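Local coordinates for haloalkane dehalogenase (Mycobacterium rhodesiae, PDB 4MJ3), which probably hydrolyses the carbon-halogen bond of haloalkanes, releasing the corresponding alcohol and a halide ion, at residues A[107-111]-A[112-116]; A[64-67]-A[68-72]; A[126-129]-A[130-134]; A[154-157]-A[158-161]; A[292-295]-A[296-300]. All coordinates share one frame; numbering follows the deposited sequence.

Contact 1: A[107-111]-A[112-116]; sequences AAIEE and IGLAD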
loop_
_atom_site.group_PDB
_atom_site.type_symbol
_atom_site.label_atom_id
_atom_site.label_comp_id
_atom_site.label_asym_id
_atom_site.label_seq_id
_atom_site.Cartn_x
_atom_site.Cartn_y
_atom_site.Cartn_z
ATOM N N ALA A 107 0.716 -11.973 -8.267
ATOM C CA ALA A 107 -0.144 -13.142 -8.414
ATOM C C ALA A 107 -1.612 -12.829 -8.103
ATOM O O ALA A 107 -2.499 -13.299 -8.808
ATOM C CB ALA A 107 0.349 -14.273 -7.553
ATOM N N ALA A 108 -1.852 -12.019 -7.076
ATOM C CA ALA A 108 -3.203 -11.572 -6.739
ATOM C C ALA A 108 -3.849 -10.752 -7.852
ATOM O O ALA A 108 -4.982 -11.024 -8.278
ATOM C CB ALA A 108 -3.197 -10.773 -5.458
ATOM N N ILE A 109 -3.108 -9.775 -8.365
ATOM C CA ILE A 109 -3.581 -8.952 -9.475
ATOM C C ILE A 109 -3.955 -9.837 -10.689
ATOM O O ILE A 109 -5.000 -9.656 -11.326
ATOM C CB ILE A 109 -2.515 -7.894 -9.853
ATOM C CG1 ILE A 109 -2.404 -6.869 -8.732
ATOM C CG2 ILE A 109 -2.834 -7.197 -11.182
ATOM C CD1 ILE A 109 -1.194 -5.957 -8.832
ATOM N N GLU A 110 -3.074 -10.780 -11.014
ATOM C CA GLU A 110 -3.292 -11.680 -12.136
ATOM C C GLU A 110 -4.508 -12.579 -11.936
ATOM O O GLU A 110 -5.263 -12.819 -12.877
ATOM C CB GLU A 110 -2.057 -12.526 -12.386
ATOM C CG GLU A 110 -0.870 -11.756 -12.939
ATOM C CD GLU A 110 -0.986 -11.519 -14.427
ATOM O OE1 GLU A 110 -1.817 -10.681 -14.829
ATOM O OE2 GLU A 110 -0.244 -12.161 -15.200
ATOM N N GLU A 111 -4.672 -13.083 -10.718
ATOM C CA GLU A 111 -5.758 -14.007 -10.407
ATOM C C GLU A 111 -7.113 -13.276 -10.423
ATOM O O GLU A 111 -8.094 -13.805 -10.939
ATOM C CB GLU A 111 -5.507 -14.677 -9.056
ATOM C CG GLU A 111 -6.368 -15.901 -8.800
ATOM C CD GLU A 111 -6.152 -17.009 -9.811
ATOM O OE1 GLU A 111 -4.978 -17.322 -10.116
ATOM O OE2 GLU A 111 -7.167 -17.538 -10.323
ATOM N N ILE A 112 -7.137 -12.056 -9.896
ATOM C CA ILE A 112 -8.328 -11.226 -9.975
ATOM C C ILE A 112 -8.636 -10.843 -11.432
ATOM O O ILE A 112 -9.805 -10.800 -11.834
ATOM C CB ILE A 112 -8.211 -9.958 -9.115
ATOM C CG1 ILE A 112 -8.049 -10.343 -7.640
ATOM C CG2 ILE A 112 -9.449 -9.099 -9.316
ATOM C CD1 ILE A 112 -7.552 -9.226 -6.774
ATOM N N GLY A 113 -7.591 -10.658 -12.230
ATOM C CA GLY A 113 -7.717 -10.425 -13.671
ATOM C C GLY A 113 -7.839 -8.963 -14.042
ATOM O O GLY A 113 -8.563 -8.605 -14.958
ATOM N N LEU A 114 -7.127 -8.114 -13.327
ATOM C CA LEU A 114 -7.203 -6.672 -13.542
ATOM C C LEU A 114 -6.409 -6.234 -14.775
ATOM O O LEU A 114 -5.339 -6.784 -15.051
ATOM C CB LEU A 114 -6.678 -5.938 -12.306
ATOM C CG LEU A 114 -7.363 -6.254 -10.978
ATOM C CD1 LEU A 114 -6.709 -5.490 -9.851
ATOM C CD2 LEU A 114 -8.846 -5.926 -11.048
ATOM N N ALA A 115 -6.955 -5.252 -15.501
ATOM C CA ALA A 115 -6.319 -4.677 -16.690
ATOM C C ALA A 115 -6.382 -3.154 -16.660
ATOM O O ALA A 115 -7.304 -2.591 -16.077
ATOM C CB ALA A 115 -7.017 -5.192 -17.954
ATOM N N ASP A 116 -5.428 -2.506 -17.335
ATOM C CA ASP A 116 -5.445 -1.058 -17.546
ATOM C C ASP A 116 -5.703 -0.334 -16.227
ATOM O O ASP A 116 -6.602 0.498 -16.095
ATOM C CB ASP A 116 -6.489 -0.682 -18.606
ATOM C CG ASP A 116 -6.191 -1.306 -19.951
ATOM O OD1 ASP A 116 -5.038 -1.189 -20.419
ATOM O OD2 ASP A 116 -7.097 -1.931 -20.539
#
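Ile112 and Ala108 meet one turn apart in the last turn of helix 98-112, and the isoleucine can be followed outward along one backbone carbonyl. Its CB begins beside Ala108 O, at 3.5 Å. CG1 comes closer, 3.2 Å from Ala108 O, because it is placed beside the backbone N and anti to the carbonyl carbon (chi1 -62°). CD1 ends the branch and still stays near Ala108 O, so the aliphatic arm runs past the same oxygen that accepts the N-H of Ile112 at 2.9 Å (Ile112 N to Ala108 O). That bond is nearly straight, 169° at the hydrogen.

The next carbonyl has a different task. Ile109 O takes Gly113 N at 2.9 Å and, more weakly, Leu114 N at 3.3 Å. Two amides therefore close on one oxygen while the chain turns out of the helix. Gly113 has a positive phi of 90°, and the bond from Leu114 back to Ile109 spans six residues. With it comes an apolar clasp, Ile109 CG2 against Leu114 CB at 4.2 Å, the two side chains crossing at about a right angle. These are features of a Schellman-type helix end, in which a backbone closure and a hydrophobic contact act together.

In the fold the turn delivers the chain to strand 117-121 of the central sheet. Ala108 and Ile112 lean on Val24 of strand 22-27, Ile112 also reaches Tyr38 and Ile79, and Leu114 rests on Val48 and Leu50 of strand 48-52 and Val77 of strand 75-79.

Contact 2: A[64-67]-A[68-72]; sequences WMIP and VLVEA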
loop_
_atom_site.group_PDB
_atom_site.type_symbol
_atom_site.label_atom_id
_atom_site.label_comp_id
_atom_site.label_asym_id
_atom_site.label_seq_id
_atom_site.Cartn_x
_atom_site.Cartn_y
_atom_site.Cartn_z
ATOM N N TRP A 64 -12.684 5.466 3.356
ATOM C CA TRP A 64 -13.251 6.771 3.007
ATOM C C TRP A 64 -13.137 7.101 1.510
ATOM O O TRP A 64 -13.900 7.917 0.992
ATOM C CB TRP A 64 -12.610 7.898 3.826
ATOM C CG TRP A 64 -12.573 7.680 5.289
ATOM C CD1 TRP A 64 -11.463 7.606 6.072
ATOM C CD2 TRP A 64 -13.691 7.519 6.166
ATOM N NE1 TRP A 64 -11.814 7.401 7.387
ATOM C CE2 TRP A 64 -13.178 7.359 7.471
ATOM C CE3 TRP A 64 -15.076 7.504 5.978
ATOM C CZ2 TRP A 64 -14.004 7.166 8.589
ATOM C CZ3 TRP A 64 -15.904 7.310 7.102
ATOM C CH2 TRP A 64 -15.356 7.144 8.380
HETATM N N MSE A 65 -12.190 6.473 0.822
HETATM C CA MSE A 65 -11.924 6.731 -0.597
HETATM C C MSE A 65 -12.815 5.919 -1.501
HETATM O O MSE A 65 -13.249 6.405 -2.546
HETATM C CB MSE A 65 -10.458 6.402 -0.897
HETATM C CG MSE A 65 -9.619 7.434 -0.185
HETATM SE SE MSE A 65 -7.713 7.210 -0.657
HETATM C CE MSE A 65 -7.725 7.471 -2.580
ATOM N N ILE A 66 -13.117 4.683 -1.107
ATOM C CA ILE A 66 -13.883 3.791 -1.960
ATOM C C ILE A 66 -15.245 4.374 -2.421
ATOM O O ILE A 66 -15.526 4.342 -3.616
ATOM C CB ILE A 66 -14.019 2.382 -1.332
ATOM C CG1 ILE A 66 -12.658 1.687 -1.329
ATOM C CG2 ILE A 66 -15.039 1.551 -2.096
ATOM C CD1 ILE A 66 -12.557 0.515 -0.383
ATOM N N PRO A 67 -16.079 4.916 -1.503
ATOM C CA PRO A 67 -17.365 5.441 -1.953
ATOM C C PRO A 67 -17.267 6.589 -2.957
ATOM O O PRO A 67 -18.097 6.689 -3.842
ATOM C CB PRO A 67 -18.032 5.907 -0.655
ATOM C CG PRO A 67 -17.397 5.087 0.413
ATOM C CD PRO A 67 -15.973 4.956 -0.030
ATOM N N VAL A 68 -16.253 7.432 -2.825
ATOM C CA VAL A 68 -16.018 8.539 -3.764
ATOM C C VAL A 68 -15.678 7.996 -5.161
ATOM O O VAL A 68 -16.234 8.440 -6.157
ATOM C CB VAL A 68 -14.870 9.446 -3.277
ATOM C CG1 VAL A 68 -14.552 10.528 -4.297
ATOM C CG2 VAL A 68 -15.229 10.064 -1.928
ATOM N N LEU A 69 -14.818 6.992 -5.206
ATOM C CA LEU A 69 -14.402 6.388 -6.469
ATOM C C LEU A 69 -15.596 5.706 -7.138
ATOM O O LEU A 69 -15.830 5.864 -8.331
ATOM C CB LEU A 69 -13.255 5.391 -6.217
ATOM C CG LEU A 69 -11.977 6.012 -5.645
ATOM C CD1 LEU A 69 -11.006 4.925 -5.235
ATOM C CD2 LEU A 69 -11.310 6.977 -6.622
ATOM N N VAL A 70 -16.375 4.975 -6.349
ATOM C CA VAL A 70 -17.554 4.274 -6.852
ATOM C C VAL A 70 -18.615 5.241 -7.378
ATOM O O VAL A 70 -19.183 5.018 -8.450
ATOM C CB VAL A 70 -18.151 3.370 -5.748
ATOM C CG1 VAL A 70 -19.539 2.856 -6.141
ATOM C CG2 VAL A 70 -17.198 2.213 -5.455
ATOM N N GLU A 71 -18.872 6.320 -6.643
ATOM C CA GLU A 71 -19.856 7.317 -7.078
ATOM C C GLU A 71 -19.424 7.983 -8.392
ATOM O O GLU A 71 -20.270 8.347 -9.213
ATOM C CB GLU A 71 -20.072 8.356 -5.993
ATOM C CG GLU A 71 -21.258 9.287 -6.271
ATOM C CD GLU A 71 -20.945 10.510 -7.114
ATOM O OE1 GLU A 71 -19.774 10.784 -7.482
ATOM O OE2 GLU A 71 -21.930 11.217 -7.398
ATOM N N ALA A 72 -18.116 8.095 -8.600
ATOM C CA ALA A 72 -17.559 8.659 -9.831
ATOM C C ALA A 72 -17.602 7.697 -11.010
ATOM O O ALA A 72 -17.169 8.046 -12.106
ATOM C CB ALA A 72 -16.123 9.128 -9.592
#
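Ile66 and Val70 are set against each other by their first torsions. In Ile66 (chi1 -69°) the CG2 branch stands anti to the backbone N and beside the carbonyl carbon, hence on the flank facing the next turn. In Val70 (chi1 168°) it is CG2 that lies beside the backbone N and is swung back toward the preceding turn. The two methyls meet, Ile66 CG2 to Val70 CG2, at 4.0 Å, with the side chains crossing at a slant. The same valine methyl also comes to 3.3 Å from Ile66 O, so one branch touches both the backbone and the side chain of the residue four positions earlier.

Leu69 repeats the theme. Its CG, beside the backbone N, sits 3.4 Å from O of the selenomethionine Met65, the oxygen that receives Leu69 N at 3.1 Å. Val68 CG2 reaches back more loosely, 3.9 Å from Trp64 O.

Three successive backbone bonds cross from 64-67 to 68-72. After that from Leu69 come Val70 N to Ile66 O at 2.9 Å and Glu71 N to Pro67 O, also 2.9 Å. Pro67 fits near the beginning of the helix, where a ring nitrogen without a hydrogen sacrifices little: its carbonyl still accepts a bond.

The segment belongs to the beta-alpha-beta unit of strands 48-52 and 75-79, with Ile66 and Leu69 both on Leu51. Chemically, the polar work is done by the main chain, whereas the branched side chains contribute dispersion contacts: Ile66 and Leu69 turn to the sheet, and Val68 to helix 282-300.

Contact 3: A[126-129]-A[130-134]; sequences GLIG and LRLVG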
loop_
_atom_site.group_PDB
_atom_site.type_symbol
_atom_site.label_atom_id
_atom_site.label_comp_id
_atom_site.label_asym_id
_atom_site.label_seq_id
_atom_site.Cartn_x
_atom_site.Cartn_y
_atom_site.Cartn_z
ATOM N N GLY A 126 3.196 1.396 -2.190
ATOM C CA GLY A 126 3.998 1.936 -3.280
ATOM C C GLY A 126 5.370 1.294 -3.437
ATOM O O GLY A 126 5.854 1.152 -4.564
ATOM N N LEU A 127 6.042 0.933 -2.358
ATOM C CA LEU A 127 7.319 0.211 -2.511
ATOM C C LEU A 127 7.091 -1.049 -3.349
ATOM O O LEU A 127 7.906 -1.406 -4.190
ATOM C CB LEU A 127 7.959 -0.148 -1.185
ATOM C CG LEU A 127 8.832 0.933 -0.556
ATOM C CD1 LEU A 127 7.983 2.041 0.057
ATOM C CD2 LEU A 127 9.745 0.336 0.491
ATOM N N ILE A 128 5.946 -1.700 -3.129
ATOM C CA ILE A 128 5.572 -2.883 -3.911
ATOM C C ILE A 128 4.955 -2.482 -5.244
ATOM O O ILE A 128 5.404 -2.932 -6.300
ATOM C CB ILE A 128 4.615 -3.784 -3.107
ATOM C CG1 ILE A 128 5.354 -4.371 -1.906
ATOM C CG2 ILE A 128 4.062 -4.893 -3.983
ATOM C CD1 ILE A 128 4.456 -4.783 -0.776
ATOM N N GLY A 129 3.970 -1.598 -5.197
ATOM C CA GLY A 129 3.249 -1.183 -6.395
ATOM C C GLY A 129 4.104 -0.510 -7.456
ATOM O O GLY A 129 3.982 -0.831 -8.648
ATOM N N LEU A 130 4.989 0.406 -7.053
ATOM C CA LEU A 130 5.850 1.088 -8.018
ATOM C C LEU A 130 6.867 0.120 -8.640
ATOM O O LEU A 130 7.220 0.243 -9.822
ATOM C CB LEU A 130 6.562 2.283 -7.385
ATOM C CG LEU A 130 5.670 3.435 -6.924
ATOM C CD1 LEU A 130 6.485 4.420 -6.101
ATOM C CD2 LEU A 130 5.022 4.129 -8.104
ATOM N N ARG A 131 7.327 -0.864 -7.875
ATOM C CA ARG A 131 8.154 -1.910 -8.439
ATOM C C ARG A 131 7.375 -2.710 -9.489
ATOM O O ARG A 131 7.924 -3.037 -10.547
ATOM C CB ARG A 131 8.700 -2.819 -7.350
ATOM C CG ARG A 131 9.504 -3.969 -7.910
ATOM C CD ARG A 131 10.607 -4.412 -6.972
ATOM N NE ARG A 131 10.953 -5.799 -7.237
ATOM C CZ ARG A 131 11.671 -6.576 -6.440
ATOM N NH1 ARG A 131 12.182 -6.109 -5.310
ATOM N NH2 ARG A 131 11.870 -7.842 -6.788
ATOM N N LEU A 132 6.108 -3.001 -9.214
ATOM C CA LEU A 132 5.268 -3.697 -10.174
ATOM C C LEU A 132 5.040 -2.862 -11.440
ATOM O O LEU A 132 4.987 -3.415 -12.541
ATOM C CB LEU A 132 3.947 -4.138 -9.557
ATOM C CG LEU A 132 4.085 -5.268 -8.523
ATOM C CD1 LEU A 132 2.749 -5.501 -7.853
ATOM C CD2 LEU A 132 4.600 -6.536 -9.188
ATOM N N VAL A 133 4.956 -1.549 -11.302
ATOM C CA VAL A 133 4.813 -0.675 -12.476
ATOM C C VAL A 133 6.080 -0.815 -13.322
ATOM O O VAL A 133 6.016 -0.931 -14.540
ATOM C CB VAL A 133 4.538 0.794 -12.081
ATOM C CG1 VAL A 133 4.535 1.711 -13.300
ATOM C CG2 VAL A 133 3.195 0.922 -11.365
ATOM N N GLY A 134 7.241 -0.792 -12.669
ATOM C CA GLY A 134 8.515 -0.961 -13.368
ATOM C C GLY A 134 8.633 -2.308 -14.065
ATOM O O GLY A 134 9.147 -2.384 -15.172
#
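Gly129, Leu130 and Ile128 form the centre of this buried turn of helix 124-135. Gly129 offers its bare backbone: Gly129 O accepts Val133 N at 2.9 Å, and aliphatic carbons gather round that oxygen, with Val133 CG2 at 3.3 Å and Leu132 CB at 3.4 Å from Gly129 O.

Leu130 lies against another glycine. Its amide gives a short bond to the carbonyl one turn earlier, Leu130 N to Gly126 O at 2.7 Å, entering 26° out of the carbonyl plane. Held close in this way, Leu130 CB stands only 3.1 Å from Gly126 O, and CG follows at 3.3 Å, since chi1 of -65° folds the branch beside the backbone N.

Ile128 partners Leu132 twice. Leu132 N donates to Ile128 O in the carbonyl plane, and Ile128 CG2 touches Leu132 CD1 at 4.1 Å, the two side chains running side by side in the same direction.

Arg131 leaves this apolar company: its NE pairs with Glu135 in a salt bridge and NH1 bonds to Asn228. The helix follows strand 117-121 in the position that, in alpha/beta hydrolases, comes after the nucleophile elbow. Its chemistry implies a tight backbone among apolar neighbours: Gly126, Ile128 and Gly129 O are bonded within the helix, Leu127 O takes its bond from the hydroxyl of Tyr98 in helix 98-112, and the charge of Arg131 is probably offset by Glu135.

Contact 4: A[154-157]-A[158-161]; sequences DHHP and GEAF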
loop_
_atom_site.group_PDB
_atom_site.type_symbol
_atom_site.label_atom_id
_atom_site.label_comp_id
_atom_site.label_asym_id
_atom_site.label_seq_id
_atom_site.Cartn_x
_atom_site.Cartn_y
_atom_site.Cartn_z
ATOM N N ASP A 154 20.406 3.034 -2.330
ATOM C CA ASP A 154 21.513 3.917 -2.655
ATOM C C ASP A 154 21.506 5.252 -1.926
ATOM O O ASP A 154 22.532 5.915 -1.894
ATOM C CB ASP A 154 21.573 4.125 -4.164
ATOM C CG ASP A 154 21.958 2.849 -4.885
ATOM O OD1 ASP A 154 23.023 2.277 -4.548
ATOM O OD2 ASP A 154 21.228 2.407 -5.799
ATOM N N HIS A 155 20.368 5.626 -1.324
ATOM C CA HIS A 155 20.232 6.910 -0.640
ATOM C C HIS A 155 19.775 6.724 0.811
ATOM O O HIS A 155 19.038 5.815 1.101
ATOM C CB HIS A 155 19.249 7.795 -1.422
ATOM C CG HIS A 155 19.694 8.045 -2.825
ATOM N ND1 HIS A 155 20.711 8.921 -3.134
ATOM C CD2 HIS A 155 19.326 7.468 -3.992
ATOM C CE1 HIS A 155 20.944 8.883 -4.433
ATOM N NE2 HIS A 155 20.115 8.011 -4.979
ATOM N N HIS A 156 20.261 7.583 1.705
ATOM C CA HIS A 156 19.894 7.563 3.128
ATOM C C HIS A 156 18.389 7.789 3.231
ATOM O O HIS A 156 17.863 8.679 2.585
ATOM C CB HIS A 156 20.656 8.670 3.865
ATOM C CG HIS A 156 20.574 8.587 5.358
ATOM N ND1 HIS A 156 19.590 9.217 6.084
ATOM C CD2 HIS A 156 21.350 7.937 6.260
ATOM C CE1 HIS A 156 19.760 8.963 7.369
ATOM N NE2 HIS A 156 20.827 8.195 7.505
ATOM N N PRO A 157 17.676 6.973 4.035
ATOM C CA PRO A 157 16.216 7.051 4.090
ATOM C C PRO A 157 15.667 8.221 4.922
ATOM O O PRO A 157 14.467 8.452 4.913
ATOM C CB PRO A 157 15.832 5.716 4.760
ATOM C CG PRO A 157 16.979 5.457 5.688
ATOM C CD PRO A 157 18.208 5.941 4.956
ATOM N N GLY A 158 16.534 8.866 5.697
ATOM C CA GLY A 158 16.167 9.990 6.533
ATOM C C GLY A 158 15.969 9.558 7.977
ATOM O O GLY A 158 15.665 8.384 8.259
ATOM N N GLU A 159 16.150 10.505 8.901
ATOM C CA GLU A 159 16.040 10.214 10.336
ATOM C C GLU A 159 14.642 9.803 10.746
ATOM O O GLU A 159 14.473 9.002 11.669
ATOM C CB GLU A 159 16.523 11.410 11.173
ATOM C CG GLU A 159 18.033 11.617 11.163
ATOM C CD GLU A 159 18.841 10.354 11.439
ATOM O OE1 GLU A 159 18.513 9.604 12.392
ATOM O OE2 GLU A 159 19.817 10.111 10.697
ATOM N N ALA A 160 13.628 10.335 10.067
ATOM C CA ALA A 160 12.245 10.019 10.437
ATOM C C ALA A 160 11.954 8.537 10.195
ATOM O O ALA A 160 11.402 7.849 11.061
ATOM C CB ALA A 160 11.293 10.887 9.663
ATOM N N PHE A 161 12.366 8.027 9.035
ATOM C CA PHE A 161 12.235 6.594 8.810
ATOM C C PHE A 161 13.012 5.779 9.837
ATOM O O PHE A 161 12.490 4.800 10.385
ATOM C CB PHE A 161 12.672 6.156 7.410
ATOM C CG PHE A 161 12.680 4.666 7.285
ATOM C CD1 PHE A 161 11.491 3.969 7.135
ATOM C CD2 PHE A 161 13.853 3.951 7.444
ATOM C CE1 PHE A 161 11.479 2.581 7.110
ATOM C CE2 PHE A 161 13.841 2.554 7.409
ATOM C CZ PHE A 161 12.659 1.885 7.239
HETATM O O HOH W 1 21.926 8.180 10.100
HETATM O O HOH W 2 12.569 9.706 6.559
#
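Pro157 and Phe161 pack across the N-terminus of helix 159-170, where Gly158 holds the N-cap position. In the haloalkane dehalogenase family the region after strand 140-145 builds the cap domain over the active site, and this helix is probably its first.

The pyrrolidine ring and the aromatic ring approach each other at a slant. Pro157 CB lies 3.8 Å from Phe161 CD2, and the neighbouring CG of Pro157 is almost equally near. Phe161 CB already points toward the proline; with CG anti to the backbone N (chi1 173°) the ring passes alongside it, and CD2 makes the nearest approach.

On the outer side the imidazole of His156 has Pro157 over one face and Glu159 at its edge. Pro157 CD sits 3.5 Å above the ring plane, displaced toward the rim. At the edge, His156 CE1 meets Glu159 OE2 at 3.5 Å, with the planes of imidazole and carboxylate 35° apart. Glu159 is bent at its second torsion, which brings its end back toward the histidine although its CB starts away from it. A water bridges the two, 2.8 Å from His156 NE2 and donating to Glu159 OE2 at 2.9 Å.

Gly158 joins these two halves with a phi of 100°, at which a CB would clash with the carbonyl O of Pro157; this explains a glycine here. Beyond the two segments, Pro157 touches Ile218 and Phe161 touches Val216. Bridging the backbone of the turn, a second water donates to Pro157 O at 2.8 Å and accepts from Phe161 N at 3.0 Å.

Contact 5: A[292-295]-A[296-300]; sequences EAVV and TFVRA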
loop_
_atom_site.group_PDB
_atom_site.type_symbol
_atom_site.label_atom_id
_atom_site.label_comp_id
_atom_site.label_asym_id
_atom_site.label_seq_id
_atom_site.Cartn_x
_atom_site.Cartn_y
_atom_site.Cartn_z
ATOM N N GLU A 292 -10.989 12.503 -4.470
ATOM C CA GLU A 292 -11.387 13.530 -5.436
ATOM C C GLU A 292 -10.234 13.880 -6.392
ATOM O O GLU A 292 -10.457 14.029 -7.596
ATOM C CB GLU A 292 -11.922 14.792 -4.743
ATOM C CG GLU A 292 -13.291 14.610 -4.046
ATOM C CD GLU A 292 -14.465 14.433 -5.004
ATOM O OE1 GLU A 292 -14.249 14.409 -6.237
ATOM O OE2 GLU A 292 -15.625 14.318 -4.528
ATOM N N ALA A 293 -9.018 13.972 -5.869
ATOM C CA ALA A 293 -7.838 14.204 -6.713
ATOM C C ALA A 293 -7.638 13.058 -7.714
ATOM O O ALA A 293 -7.307 13.304 -8.871
ATOM C CB ALA A 293 -6.592 14.404 -5.872
ATOM N N VAL A 294 -7.861 11.813 -7.277
ATOM C CA VAL A 294 -7.752 10.662 -8.174
ATOM C C VAL A 294 -8.803 10.710 -9.293
ATOM O O VAL A 294 -8.472 10.484 -10.452
ATOM C CB VAL A 294 -7.863 9.327 -7.401
ATOM C CG1 VAL A 294 -7.955 8.165 -8.369
ATOM C CG2 VAL A 294 -6.677 9.167 -6.460
ATOM N N VAL A 295 -10.040 11.066 -8.944
ATOM C CA VAL A 295 -11.115 11.152 -9.926
ATOM C C VAL A 295 -10.764 12.223 -10.961
ATOM O O VAL A 295 -10.855 11.983 -12.155
ATOM C CB VAL A 295 -12.476 11.467 -9.289
ATOM C CG1 VAL A 295 -13.513 11.740 -10.368
ATOM C CG2 VAL A 295 -12.916 10.313 -8.405
ATOM N N THR A 296 -10.337 13.386 -10.487
ATOM C CA THR A 296 -9.966 14.494 -11.377
ATOM C C THR A 296 -8.862 14.079 -12.359
ATOM O O THR A 296 -8.944 14.360 -13.561
ATOM C CB THR A 296 -9.539 15.717 -10.540
ATOM O OG1 THR A 296 -10.682 16.218 -9.845
ATOM C CG2 THR A 296 -8.936 16.829 -11.409
ATOM N N PHE A 297 -7.853 13.389 -11.826
ATOM C CA PHE A 297 -6.714 12.880 -12.605
ATOM C C PHE A 297 -7.109 11.833 -13.649
ATOM O O PHE A 297 -6.659 11.894 -14.788
ATOM C CB PHE A 297 -5.692 12.327 -11.612
ATOM C CG PHE A 297 -4.565 11.545 -12.216
ATOM C CD1 PHE A 297 -3.593 12.159 -12.984
ATOM C CD2 PHE A 297 -4.425 10.203 -11.917
ATOM C CE1 PHE A 297 -2.525 11.427 -13.489
ATOM C CE2 PHE A 297 -3.348 9.459 -12.400
ATOM C CZ PHE A 297 -2.405 10.069 -13.184
ATOM N N VAL A 298 -7.987 10.910 -13.273
ATOM C CA VAL A 298 -8.516 9.921 -14.199
ATOM C C VAL A 298 -9.277 10.602 -15.320
ATOM O O VAL A 298 -9.049 10.317 -16.500
ATOM C CB VAL A 298 -9.423 8.878 -13.496
ATOM C CG1 VAL A 298 -10.157 8.010 -14.506
ATOM C CG2 VAL A 298 -8.570 8.007 -12.590
ATOM N N ARG A 299 -10.158 11.530 -14.980
ATOM C CA ARG A 299 -10.959 12.196 -16.000
ATOM C C ARG A 299 -10.131 13.069 -16.936
ATOM O O ARG A 299 -10.496 13.244 -18.100
ATOM C CB ARG A 299 -12.061 13.020 -15.352
ATOM C CG ARG A 299 -12.987 12.104 -14.549
ATOM C CD ARG A 299 -14.263 12.729 -14.045
ATOM N NE ARG A 299 -15.216 11.721 -13.617
ATOM C CZ ARG A 299 -16.366 12.000 -13.011
ATOM N NH1 ARG A 299 -16.712 13.256 -12.747
ATOM N NH2 ARG A 299 -17.182 11.007 -12.678
ATOM N N ALA A 300 -9.047 13.644 -16.414
ATOM C CA ALA A 300 -8.167 14.519 -17.204
ATOM C C ALA A 300 -7.264 13.736 -18.140
ATOM O O ALA A 300 -6.608 14.332 -19.013
ATOM C CB ALA A 300 -7.314 15.402 -16.281
#
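Glu292 O is approached by two groups of Thr296: the amide N at 3.0 Å, a hydrogen bond with 167° at the hydrogen, and the hydroxyl OG1 at 3.1 Å. The hydroxyl stands there because OG1 lies beside the backbone N (chi1 -67°), which folds it back toward the preceding turn.

Three residues further along, Val295 and Arg299 run side by side and point the same way. Arg299 N bonds to Val295 O at 2.9 Å, while Arg299 CG comes to 3.2 Å from the same oxygen. The arginine then extends from CG to NE, and Val295 CG1 lies over one face of the guanidinium, 3.7 Å from Arg299 NE and offset toward the rim. The methyl thus covers part of one face of the guanidinium, whose NH2 is bonded to Ala72 O.

On the inner flank Val298 CG2 rests 3.3 Å from Val294 O, the acceptor of Val298 N. This turn of helix 282-300 lies against both sheet and helix: Val294 reaches Val120 and Val298 reaches Thr118 of strand 117-121, Phe297 packs on Val144 of strand 140-145, and Val294 and Val295 meet Leu69 of helix 66-71.

The five turns sample the alpha/beta hydrolase fold. Contacts 2 and 5 adjoin, their centres 12 Å apart: Arg299 NH2 is 3.0 Å from Ala72 O, a probable hydrogen bond, and Ala72 CB is 3.6 Å from Val295 CG2. Contacts 1 and 3 also touch, through Ile109 CD1 and Leu132 CD1 at 4.1 Å. In this fold the helices of contacts 2 and 5 usually flank one face of the sheet and those of 1 and 3 the other. Contact 4, in the probable cap region, is about 7 Å from contact 3 by nearest atoms, yet its centre lies about 34 Å from that of contact 2. Contact 3, following the expected nucleophile elbow, probably lies closest in sequence to the nucleophile.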